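Local structure of EmGH1 (Erythrobacter marinus, 5Z87) at residues 182-187 and 238-243; 188-193 and 244-249. The protein probably hydrolyses beta-glucosidic bonds at the non-reducing ends of sugar chains, as a beta-glucosidase of glycoside hydrolase family 3. All blocks are in the same frame, centred on the assembly; numbering follows the deposited sequence.

Contact 1 (182-187 and 238-243)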
ATOM      1  N   ILE A 182     -17.862   6.126  -8.138  1.00 18.09           N
ATOM      2  CA  ILE A 182     -16.807   6.475  -9.072  1.00 13.87           C
ATOM      3  C   ILE A 182     -15.465   6.480  -8.350  1.00 21.05           C
ATOM      4  O   ILE A 182     -14.576   7.277  -8.664  1.00 16.21           O
ATOM      5  CB  ILE A 182     -17.095   7.812  -9.767  1.00 17.93           C
ATOM      6  CG1 ILE A 182     -17.323   8.932  -8.751  1.00 15.00           C
ATOM      7  CG2 ILE A 182     -18.324   7.653 -10.649  1.00 15.51           C
ATOM      8  CD1 ILE A 182     -17.642  10.283  -9.419  1.00 17.96           C
ATOM      9  N   ASP A 183     -15.314   5.572  -7.387  1.00 17.99           N
ATOM     10  CA  ASP A 183     -14.017   5.297  -6.789  1.00 16.94           C
ATOM     11  C   ASP A 183     -13.097   4.628  -7.810  1.00 21.18           C
ATOM     12  O   ASP A 183     -13.535   4.120  -8.846  1.00 18.86           O
ATOM     13  CB  ASP A 183     -14.175   4.401  -5.555  1.00 19.48           C
ATOM     14  CG  ASP A 183     -15.078   5.030  -4.484  1.00 26.97           C
ATOM     15  OD1 ASP A 183     -14.897   6.239  -4.203  1.00 26.60           O
ATOM     16  OD2 ASP A 183     -15.968   4.331  -3.936  1.00 20.87           O
ATOM     17  N   ILE A 184     -11.804   4.637  -7.505  1.00 21.72           N
ATOM     18  CA  ILE A 184     -10.775   4.054  -8.359  1.00 17.53           C
ATOM     19  C   ILE A 184     -10.360   2.734  -7.736  1.00 18.51           C
ATOM     20  O   ILE A 184     -10.003   2.689  -6.552  1.00 16.52           O
ATOM     21  CB  ILE A 184      -9.568   4.996  -8.491  1.00 18.35           C
ATOM     22  CG1 ILE A 184     -10.038   6.430  -8.764  1.00 18.05           C
ATOM     23  CG2 ILE A 184      -8.588   4.502  -9.554  1.00 20.22           C
ATOM     24  CD1 ILE A 184     -10.733   6.605 -10.115  1.00 18.78           C
ATOM     25  N   CYS A 185     -10.412   1.657  -8.520  1.00 24.03           N
ATOM     26  CA  CYS A 185     -10.034   0.333  -8.020  1.00 20.58           C
ATOM     27  C   CYS A 185      -8.539   0.149  -8.232  1.00 15.66           C
ATOM     28  O   CYS A 185      -8.100  -0.320  -9.277  1.00 20.84           O
ATOM     29  CB  CYS A 185     -10.815  -0.777  -8.720  1.00 16.65           C
ATOM     30  SG  CYS A 185     -10.366  -2.449  -8.058  1.00 20.34           S
ATOM     31  N   THR A 186      -7.743   0.530  -7.234  1.00 22.19           N
ATOM     32  CA  THR A 186      -6.309   0.263  -7.245  1.00 17.79           C
ATOM     33  C   THR A 186      -5.931  -0.967  -6.426  1.00 20.13           C
ATOM     34  O   THR A 186      -4.773  -1.391  -6.462  1.00 24.57           O
ATOM     35  CB  THR A 186      -5.526   1.470  -6.704  1.00 17.77           C
ATOM     36  OG1 THR A 186      -5.950   1.739  -5.360  1.00 18.63           O
ATOM     37  CG2 THR A 186      -5.746   2.702  -7.574  1.00 14.00           C
ATOM     38  N   ASP A 187      -6.866  -1.539  -5.671  1.00 15.51           N
ATOM     39  CA  ASP A 187      -6.561  -2.676  -4.805  1.00 26.72           C
ATOM     40  C   ASP A 187      -7.669  -3.715  -4.920  1.00 25.11           C
ATOM     41  O   ASP A 187      -8.710  -3.607  -4.245  1.00 17.04           O
ATOM     42  CB  ASP A 187      -6.368  -2.238  -3.358  1.00 19.50           C
ATOM     43  CG  ASP A 187      -5.570  -3.251  -2.555  1.00 24.47           C
ATOM     44  OD1 ASP A 187      -5.803  -4.468  -2.726  1.00 24.25           O
ATOM     45  OD2 ASP A 187      -4.707  -2.829  -1.754  1.00 26.07           O
ATOM     46  N   TYR A 238     -11.933   6.495  -1.397  1.00 15.28           N
ATOM     47  CA  TYR A 238     -12.418   5.354  -0.634  1.00 14.06           C
ATOM     48  C   TYR A 238     -11.813   4.039  -1.131  1.00 15.28           C
ATOM     49  O   TYR A 238     -11.573   3.124  -0.332  1.00 19.01           O
ATOM     50  CB  TYR A 238     -13.945   5.365  -0.699  1.00 14.32           C
ATOM     51  CG  TYR A 238     -14.688   4.286   0.041  1.00 17.49           C
ATOM     52  CD1 TYR A 238     -14.303   3.872   1.311  1.00 18.44           C
ATOM     53  CD2 TYR A 238     -15.836   3.721  -0.521  1.00 16.99           C
ATOM     54  CE1 TYR A 238     -15.026   2.880   1.988  1.00 21.88           C
ATOM     55  CE2 TYR A 238     -16.559   2.752   0.140  1.00 18.20           C
ATOM     56  CZ  TYR A 238     -16.153   2.324   1.386  1.00 19.73           C
ATOM     57  OH  TYR A 238     -16.886   1.344   2.019  1.00 21.77           O
ATOM     58  N   GLY A 239     -11.488   3.950  -2.423  1.00 17.21           N
ATOM     59  CA  GLY A 239     -10.945   2.725  -2.984  1.00 16.38           C
ATOM     60  C   GLY A 239      -9.503   2.428  -2.604  1.00 24.93           C
ATOM     61  O   GLY A 239      -9.047   1.292  -2.799  1.00 20.39           O
ATOM     62  N   GLN A 240      -8.779   3.408  -2.057  1.00 17.18           N
ATOM     63  CA  GLN A 240      -7.354   3.254  -1.795  1.00 20.05           C
ATOM     64  C   GLN A 240      -7.068   2.788  -0.372  1.00 16.16           C
ATOM     65  O   GLN A 240      -5.912   2.834   0.057  1.00 16.64           O
ATOM     66  CB  GLN A 240      -6.611   4.570  -2.092  1.00 12.54           C
ATOM     67  CG  GLN A 240      -6.468   4.898  -3.583  1.00 14.20           C
ATOM     68  CD  GLN A 240      -7.826   5.001  -4.308  1.00 18.92           C
ATOM     69  OE1 GLN A 240      -8.611   5.900  -4.038  1.00 18.05           O
ATOM     70  NE2 GLN A 240      -8.098   4.066  -5.226  1.00 17.97           N
ATOM     71  N   GLY A 241      -8.089   2.342   0.367  1.00 15.33           N
ATOM     72  CA  GLY A 241      -7.862   1.900   1.734  1.00 16.28           C
ATOM     73  C   GLY A 241      -6.763   0.854   1.837  1.00 18.28           C
ATOM     74  O   GLY A 241      -6.686  -0.051   0.994  1.00 20.49           O
ATOM     75  N   ILE A 242      -5.886   0.976   2.836  1.00 14.20           N
ATOM     76  CA  ILE A 242      -4.748   0.071   2.915  1.00 16.15           C
ATOM     77  C   ILE A 242      -5.238  -1.347   3.171  1.00 17.05           C
ATOM     78  O   ILE A 242      -6.319  -1.569   3.734  1.00 17.15           O
ATOM     79  CB  ILE A 242      -3.740   0.503   3.996  1.00 18.16           C
ATOM     80  CG1 ILE A 242      -4.398   0.540   5.384  1.00 15.78           C
ATOM     81  CG2 ILE A 242      -3.070   1.808   3.607  1.00 19.62           C
ATOM     82  CD1 ILE A 242      -3.428   0.952   6.526  1.00 15.68           C
ATOM     83  N   GLY A 243      -4.440  -2.319   2.730  1.00 20.24           N
ATOM     84  CA  GLY A 243      -4.777  -3.711   2.917  1.00 17.71           C
ATOM     85  C   GLY A 243      -5.939  -4.203   2.089  1.00 18.88           C
ATOM     86  O   GLY A 243      -6.264  -5.393   2.174  1.00 16.89           O
TER
HETATM   87  O   HOH W   1     -11.118   5.618  -4.634  1.00 13.50           O
HETATM   88  O   HOH W   2      -9.395  -0.810  -4.816  1.00 17.86           O
HETATM   89  O   HOH W   3      -4.791  -0.277  -1.085  1.00 21.52           O
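The side-chain amide of Gln240 grips residues 182-187 through one nitrogen: NE2 donates to the backbone O of Ile184 at 2.7 Å and to OG1 of Thr186 at 3.2 Å. The loops so joined follow strands 176-177 and 229-235, neighbours in the parallel sheet of the TIM-barrel-like N-terminal domain, and they illustrate how one primary amide can fasten irregular chain to irregular chain. Both acceptors lie close to the amide plane. The longer bond is nearly straight, with 167° at the hydrogen, whereas the shorter is bent and meets the Ile184 carbonyl from above its plane. A kink in the middle of the Gln240 chain (chi2 58°) folds the amide back to this position.

The other end of the amide is held as well. A water donates to OE1 of Gln240 and accepts from the backbone N of Ile184 and from that of Gly239, which helps to fix the rotation of the amide. A second water joins N and O of Asp187 to O of Gly239.

Beyond this network the backbones themselves approach. The side of Gly239 on which a side chain would start faces O of Ile184, and its bare CA comes to 3.7 Å from that oxygen. Val204 of helix 201-216 and Pro264 of helix 263-270 cover the Ile184 side chain. Nearer the strands, the Asp183 carboxylate, hydrogen-bonded through OD2 to ND1 of His234, stands at the edge of the Tyr238 ring, the two planes 75° apart, and Asp183 OD2 lies 3.5 Å from Tyr238 CD2.

Contact 2 (188-193 and 244-249); sequences PRWGRS and GRNFAP
Trp190 and Asn246 make the hydrogen bond that joins segments 188-193 and 244-249, two irregular loops of the TIM-barrel-like domain, each containing a beta turn: type I from Trp190 to Ser193 and type II from Arg245 to Ala248. The indole NE1 of Trp190 donates to OD1 of Asn246 over 3.2 Å, at 164° and with the acceptor near the ring plane. Indole and amide planes are 40° apart, and the donor approaches tilted from the Asn246 carbonyl plane. The Trp190 side chain extends with CG opposite the backbone N (chi1 -165°), which carries NE1 across to its partner. Within the first turn, Trp190 O accepts from both N and OG of Ser193, the hydroxyl at 2.7 Å on a lone pair. Asn246 ND2 donates to O of Ala542, and Asp551 spans the pair of loops, its OD1 accepting from N of Gly191 and its OD2 from N of Asn246.

Weaker polar contact comes from the backbone: CA of Trp190 makes a C-H...O contact of 3.4 Å with O of Gly244.

Among the flat groups, CB of Arg192 sits over the centre of the Trp190 indole, 3.5 Å above the ring plane. The Arg192 guanidinium pairs through NE with Glu195 and hydrogen-bonds through NH2 to a bound dithiothreitol molecule, consistent with a place in the sugar pocket. Arg189, salt-bridged to Asp187, turns a guanidinium face to Gly244 and reaches carbonyl oxygens of the second subunit through NH1. The backbone N of Gly244 lies toward the rim of that face, 3.8 Å from Arg189 NH2.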
ATOM      1  N   PRO A 188      -7.471  -4.749  -5.745  1.00 16.91           N
ATOM      2  CA  PRO A 188      -8.549  -5.722  -5.987  1.00 18.01           C
ATOM      3  C   PRO A 188      -8.894  -6.584  -4.778  1.00 17.67           C
ATOM      4  O   PRO A 188      -9.889  -7.321  -4.849  1.00 21.84           O
ATOM      5  CB  PRO A 188      -8.008  -6.577  -7.157  1.00 15.98           C
ATOM      6  CG  PRO A 188      -6.527  -6.360  -7.169  1.00 16.92           C
ATOM      7  CD  PRO A 188      -6.285  -4.985  -6.586  1.00 15.81           C
ATOM      8  N   ARG A 189      -8.128  -6.512  -3.681  1.00 12.70           N
ATOM      9  CA  ARG A 189      -8.525  -7.194  -2.447  1.00 13.88           C
ATOM     10  C   ARG A 189      -9.828  -6.637  -1.900  1.00 16.46           C
ATOM     11  O   ARG A 189     -10.554  -7.334  -1.180  1.00 19.62           O
ATOM     12  CB  ARG A 189      -7.441  -7.048  -1.373  1.00 18.38           C
ATOM     13  CG  ARG A 189      -6.122  -7.763  -1.659  1.00 15.28           C
ATOM     14  CD  ARG A 189      -5.089  -7.431  -0.588  1.00 15.26           C
ATOM     15  NE  ARG A 189      -4.519  -6.083  -0.720  1.00 14.77           N
ATOM     16  CZ  ARG A 189      -3.599  -5.591   0.107  1.00 18.41           C
ATOM     17  NH1 ARG A 189      -3.161  -6.333   1.119  1.00 12.79           N
ATOM     18  NH2 ARG A 189      -3.122  -4.360  -0.063  1.00 17.68           N
ATOM     19  N   TRP A 190     -10.115  -5.374  -2.208  1.00 18.14           N
ATOM     20  CA  TRP A 190     -11.294  -4.668  -1.723  1.00 18.01           C
ATOM     21  C   TRP A 190     -12.583  -5.353  -2.168  1.00 15.33           C
ATOM     22  O   TRP A 190     -12.820  -5.535  -3.369  1.00 15.23           O
ATOM     23  CB  TRP A 190     -11.249  -3.238  -2.248  1.00 17.25           C
ATOM     24  CG  TRP A 190     -12.190  -2.269  -1.579  1.00 17.69           C
ATOM     25  CD1 TRP A 190     -12.573  -2.248  -0.267  1.00 17.31           C
ATOM     26  CD2 TRP A 190     -12.843  -1.170  -2.209  1.00 13.63           C
ATOM     27  NE1 TRP A 190     -13.428  -1.188  -0.049  1.00 17.95           N
ATOM     28  CE2 TRP A 190     -13.596  -0.509  -1.227  1.00 19.04           C
ATOM     29  CE3 TRP A 190     -12.853  -0.671  -3.519  1.00 15.61           C
ATOM     30  CZ2 TRP A 190     -14.359   0.621  -1.514  1.00 15.11           C
ATOM     31  CZ3 TRP A 190     -13.609   0.449  -3.796  1.00 17.42           C
ATOM     32  CH2 TRP A 190     -14.340   1.087  -2.798  1.00 13.35           C
ATOM     33  N   GLY A 191     -13.418  -5.722  -1.195  1.00 13.06           N
ATOM     34  CA  GLY A 191     -14.679  -6.388  -1.480  1.00 17.53           C
ATOM     35  C   GLY A 191     -15.654  -5.572  -2.315  1.00 20.57           C
ATOM     36  O   GLY A 191     -16.605  -6.147  -2.857  1.00 21.73           O
ATOM     37  N   ARG A 192     -15.429  -4.264  -2.457  1.00 16.81           N
ATOM     38  CA  ARG A 192     -16.301  -3.400  -3.235  1.00 15.88           C
ATOM     39  C   ARG A 192     -15.750  -3.090  -4.614  1.00 16.84           C
ATOM     40  O   ARG A 192     -16.323  -2.246  -5.318  1.00 21.99           O
ATOM     41  CB  ARG A 192     -16.576  -2.094  -2.480  1.00 14.08           C
ATOM     42  CG  ARG A 192     -17.161  -2.321  -1.087  1.00 15.95           C
ATOM     43  CD  ARG A 192     -17.669  -1.034  -0.475  1.00 14.14           C
ATOM     44  NE  ARG A 192     -18.917  -0.616  -1.098  1.00 20.95           N
ATOM     45  CZ  ARG A 192     -19.718   0.337  -0.629  1.00 23.21           C
ATOM     46  NH1 ARG A 192     -19.395   0.977   0.481  1.00 16.76           N
ATOM     47  NH2 ARG A 192     -20.848   0.644  -1.277  1.00 21.27           N
ATOM     48  N   SER A 193     -14.654  -3.747  -5.014  1.00 14.75           N
ATOM     49  CA  SER A 193     -14.076  -3.517  -6.337  1.00 18.23           C
ATOM     50  C   SER A 193     -15.129  -3.547  -7.451  1.00 19.97           C
ATOM     51  O   SER A 193     -15.111  -2.701  -8.357  1.00 15.29           O
ATOM     52  CB  SER A 193     -12.986  -4.555  -6.621  1.00 14.40           C
ATOM     53  OG  SER A 193     -11.936  -4.479  -5.671  1.00 17.64           O
ATOM     54  N   GLY A 244      -6.549  -3.339   1.268  1.00 13.73           N
ATOM     55  CA  GLY A 244      -7.803  -3.669   0.639  1.00 12.68           C
ATOM     56  C   GLY A 244      -8.920  -3.823   1.630  1.00 16.58           C
ATOM     57  O   GLY A 244      -9.923  -4.469   1.336  1.00 21.17           O
ATOM     58  N   ARG A 245      -8.759  -3.253   2.814  1.00 14.64           N
ATOM     59  CA  ARG A 245      -9.691  -3.441   3.904  1.00 20.38           C
ATOM     60  C   ARG A 245     -10.691  -2.291   3.926  1.00 22.44           C
ATOM     61  O   ARG A 245     -10.299  -1.115   3.908  1.00 21.45           O
ATOM     62  CB  ARG A 245      -8.927  -3.550   5.218  1.00 18.28           C
ATOM     63  CG  ARG A 245      -7.905  -4.688   5.186  1.00 20.76           C
ATOM     64  CD  ARG A 245      -7.274  -4.919   6.567  1.00 14.40           C
ATOM     65  NE  ARG A 245      -6.325  -3.868   6.944  1.00 18.59           N
ATOM     66  CZ  ARG A 245      -4.996  -3.994   6.886  1.00 16.80           C
ATOM     67  NH1 ARG A 245      -4.465  -5.114   6.439  1.00 16.23           N
ATOM     68  NH2 ARG A 245      -4.194  -2.996   7.269  1.00 17.34           N
ATOM     69  N   ASN A 246     -11.976  -2.639   3.919  1.00 17.79           N
ATOM     70  CA  ASN A 246     -13.029  -1.636   3.955  1.00 22.56           C
ATOM     71  C   ASN A 246     -12.898  -0.795   5.217  1.00 17.73           C
ATOM     72  O   ASN A 246     -12.646  -1.320   6.302  1.00 22.59           O
ATOM     73  CB  ASN A 246     -14.394  -2.325   3.901  1.00 22.55           C
ATOM     74  CG  ASN A 246     -15.497  -1.412   3.386  1.00 21.16           C
ATOM     75  OD1 ASN A 246     -15.291  -0.629   2.461  1.00 21.03           O
ATOM     76  ND2 ASN A 246     -16.678  -1.518   3.989  1.00 19.68           N
ATOM     77  N   PHE A 247     -13.036   0.522   5.063  1.00 20.72           N
ATOM     78  CA  PHE A 247     -12.947   1.561   6.090  1.00 21.20           C
ATOM     79  C   PHE A 247     -11.503   2.011   6.373  1.00 26.27           C
ATOM     80  O   PHE A 247     -11.324   3.011   7.060  1.00 20.36           O
ATOM     81  CB  PHE A 247     -13.577   1.166   7.443  1.00 22.13           C
ATOM     82  CG  PHE A 247     -15.079   1.127   7.446  1.00 23.49           C
ATOM     83  CD1 PHE A 247     -15.761  -0.041   7.090  1.00 22.56           C
ATOM     84  CD2 PHE A 247     -15.815   2.237   7.863  1.00 20.88           C
ATOM     85  CE1 PHE A 247     -17.149  -0.095   7.111  1.00 21.46           C
ATOM     86  CE2 PHE A 247     -17.201   2.204   7.887  1.00 20.62           C
ATOM     87  CZ  PHE A 247     -17.876   1.037   7.506  1.00 27.22           C
ATOM     88  N   ALA A 248     -10.471   1.306   5.891  1.00 19.00           N
ATOM     89  CA  ALA A 248      -9.105   1.601   6.315  1.00 18.63           C
ATOM     90  C   ALA A 248      -8.605   2.890   5.661  1.00 22.20           C
ATOM     91  O   ALA A 248      -9.072   3.279   4.589  1.00 18.65           O
ATOM     92  CB  ALA A 248      -8.161   0.437   5.982  1.00 11.99           C
ATOM     93  N   PRO A 249      -7.643   3.564   6.288  1.00 19.50           N
ATOM     94  CA  PRO A 249      -7.165   4.835   5.744  1.00 15.20           C
ATOM     95  C   PRO A 249      -6.584   4.663   4.359  1.00 16.43           C
ATOM     96  O   PRO A 249      -6.107   3.593   3.975  1.00 20.55           O
ATOM     97  CB  PRO A 249      -6.085   5.277   6.742  1.00 16.07           C
ATOM     98  CG  PRO A 249      -6.480   4.605   8.027  1.00 17.31           C
ATOM     99  CD  PRO A 249      -6.996   3.245   7.574  1.00 17.47           C
TER

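Overall arrangement
Contacts 1 and 2 are consecutive parts of one loop pairing, both buried, with centres about 6 Å apart. Contact 1, nearer the strands, relies on a glutamine amide and bridging waters, and is backed by helices of the barrel domain. Contact 2, farther along both loops, rests on one indole-to-amide bond and uses arginines to reach the bound ligand and the second subunit. The subunit interface also touches contact 1, where Gly243 O meets Tyr651 of the other copy. Tyr238 of contact 1 packs edge-to-face with Trp190 and hydrogen-bonds through OH to NH1 of Arg192, while Ile242 and Pro249 bond through the backbone.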